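Local coordinates for SIRV1 hypothetical protein ORF119 (Sulfolobus islandicus rudivirus 1 variant xx, PDB 2X3G) that probably acts as a Rep-type endonuclease of the HUH class that initiates replication of the linear viral genome, at residues 73-77 with 78-82. Numbering follows the deposited sequence.
Sequences KKLDY and SRVHK
Ser78, in the first turn of helix 77-82, is gripped twice by the carboxylate of Asp76. Its OG donates to Asp76 OD1 over 2.7 Å, meeting the syn side of that oxygen but 34° out of the carboxylate plane, while Ser78 N adds a weak bond to the same atom at 3.1 Å. Asp76 can fold over the helix start in this way because its CG stands anti to the backbone N (chi1 176°). At Arg79 the backbone takes over: its N donates to Asp76 O at 3.0 Å. The first side-chain torsion of Arg79 (chi1 -62°) sets CG alongside the carboxylate, 3.7 Å from Asp76 OD2. Asp76 OD2 and Arg79 NE stay 4.1 Å apart, beyond a salt bridge, and no N-H points at the oxygen, so any attraction is a general one between charges. Val80 turns inward, and its CG2 meets Leu75 CD1 at 3.8 Å, the two side chains crossing at about a right angle; Leu75 also packs on Tyr40 and Ile41 of helix 30-44, and Val80 on Ile92 of strand 89-94. His81 sets CD2, at its ring edge, 3.4 Å from Tyr77 O, which also receives weak bonds from Val80 N and His81 N. Together these contacts illustrate an aspartate N-cap (an Asx turn) with a Leu75–Val80 hydrophobic staple, where the loop after strand 64-71 enters a short helix.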
loop_
_atom_site.group_PDB
_atom_site.type_symbol
_atom_site.label_atom_id
_atom_site.label_comp_id
_atom_site.label_asym_id
_atom_site.label_seq_id
_atom_site.Cartn_x
_atom_site.Cartn_y
_atom_site.Cartn_z
ATOM N N LYS A 73 13.192 -3.697 26.865
ATOM C CA LYS A 73 12.465 -4.111 28.054
ATOM C C LYS A 73 11.284 -4.955 27.640
ATOM O O LYS A 73 10.517 -4.533 26.794
ATOM C CB LYS A 73 11.966 -2.881 28.802
ATOM C CG LYS A 73 11.207 -3.214 30.072
ATOM C CD LYS A 73 10.959 -1.986 30.941
ATOM C CE LYS A 73 10.013 -2.290 32.108
ATOM N NZ LYS A 73 10.274 -3.614 32.749
ATOM N N LYS A 74 11.121 -6.120 28.253
ATOM C CA LYS A 74 10.033 -7.026 27.879
ATOM C C LYS A 74 8.704 -6.332 28.013
ATOM O O LYS A 74 8.466 -5.642 29.009
ATOM C CB LYS A 74 10.008 -8.264 28.767
ATOM C CG LYS A 74 10.816 -9.422 28.256
ATOM C CD LYS A 74 10.840 -10.535 29.286
ATOM C CE LYS A 74 11.722 -11.673 28.816
ATOM N NZ LYS A 74 11.862 -12.725 29.856
ATOM N N LEU A 75 7.840 -6.552 27.030
ATOM C CA LEU A 75 6.503 -5.989 27.006
ATOM C C LEU A 75 5.606 -6.779 27.930
ATOM O O LEU A 75 5.711 -8.012 27.998
ATOM C CB LEU A 75 5.900 -6.042 25.589
ATOM C CG LEU A 75 6.171 -4.934 24.575
ATOM C CD1 LEU A 75 5.203 -5.128 23.419
ATOM C CD2 LEU A 75 6.011 -3.569 25.237
ATOM N N ASP A 76 4.755 -6.059 28.669
ATOM C CA ASP A 76 3.592 -6.646 29.344
ATOM C C ASP A 76 2.467 -6.771 28.320
ATOM O O ASP A 76 1.813 -5.795 27.976
ATOM C CB ASP A 76 3.166 -5.790 30.539
ATOM C CG ASP A 76 1.905 -6.294 31.212
ATOM O OD1 ASP A 76 1.239 -7.211 30.700
ATOM O OD2 ASP A 76 1.557 -5.763 32.284
ATOM N N TYR A 77 2.278 -7.990 27.814
ATOM C CA TYR A 77 1.322 -8.257 26.754
ATOM C C TYR A 77 -0.120 -7.808 27.051
ATOM O O TYR A 77 -0.833 -7.418 26.136
ATOM C CB TYR A 77 1.328 -9.748 26.419
ATOM C CG TYR A 77 2.618 -10.282 25.806
ATOM C CD1 TYR A 77 3.591 -9.432 25.285
ATOM C CD2 TYR A 77 2.843 -11.640 25.731
ATOM C CE1 TYR A 77 4.744 -9.934 24.727
ATOM C CE2 TYR A 77 3.972 -12.152 25.159
ATOM C CZ TYR A 77 4.935 -11.307 24.674
ATOM O OH TYR A 77 6.061 -11.850 24.088
ATOM N N SER A 78 -0.546 -7.862 28.308
ATOM C CA SER A 78 -1.902 -7.413 28.677
ATOM C C SER A 78 -2.121 -5.926 28.375
ATOM O O SER A 78 -3.235 -5.495 28.099
ATOM C CB SER A 78 -2.198 -7.699 30.151
ATOM O OG SER A 78 -1.443 -6.865 31.015
ATOM N N ARG A 79 -1.055 -5.141 28.441
ATOM C CA ARG A 79 -1.136 -3.709 28.124
ATOM C C ARG A 79 -1.216 -3.437 26.623
ATOM O O ARG A 79 -1.805 -2.434 26.206
ATOM C CB ARG A 79 0.043 -2.963 28.750
ATOM C CG ARG A 79 0.074 -3.043 30.276
ATOM C CD ARG A 79 -1.178 -2.458 30.923
ATOM N NE ARG A 79 -1.224 -2.771 32.355
ATOM C CZ ARG A 79 -1.261 -1.888 33.362
ATOM N NH1 ARG A 79 -1.279 -0.569 33.149
ATOM N NH2 ARG A 79 -1.296 -2.338 34.611
ATOM N N VAL A 80 -0.636 -4.319 25.813
ATOM C CA VAL A 80 -0.803 -4.236 24.377
ATOM C C VAL A 80 -2.295 -4.281 24.061
ATOM O O VAL A 80 -2.789 -3.484 23.271
ATOM C CB VAL A 80 -0.067 -5.385 23.597
ATOM C CG1 VAL A 80 -0.482 -5.371 22.126
ATOM C CG2 VAL A 80 1.452 -5.261 23.711
ATOM N N HIS A 81 -3.018 -5.209 24.690
ATOM C CA HIS A 81 -4.452 -5.329 24.471
ATOM C C HIS A 81 -5.227 -4.127 24.986
ATOM O O HIS A 81 -6.197 -3.707 24.362
ATOM C CB HIS A 81 -5.010 -6.600 25.119
ATOM C CG HIS A 81 -4.606 -7.859 24.424
ATOM N ND1 HIS A 81 -5.522 -8.739 23.889
ATOM C CD2 HIS A 81 -3.387 -8.396 24.201
ATOM C CE1 HIS A 81 -4.877 -9.760 23.354
ATOM N NE2 HIS A 81 -3.579 -9.571 23.524
ATOM N N LYS A 82 -4.823 -3.598 26.139
ATOM C CA LYS A 82 -5.488 -2.421 26.720
ATOM C C LYS A 82 -5.353 -1.194 25.805
ATOM O O LYS A 82 -6.255 -0.335 25.765
ATOM C CB LYS A 82 -4.965 -2.132 28.137
ATOM C CG LYS A 82 -5.293 -0.749 28.655
ATOM C CD LYS A 82 -5.276 -0.672 30.172
ATOM C CE LYS A 82 -5.633 0.742 30.635
ATOM N NZ LYS A 82 -5.942 0.783 32.083
#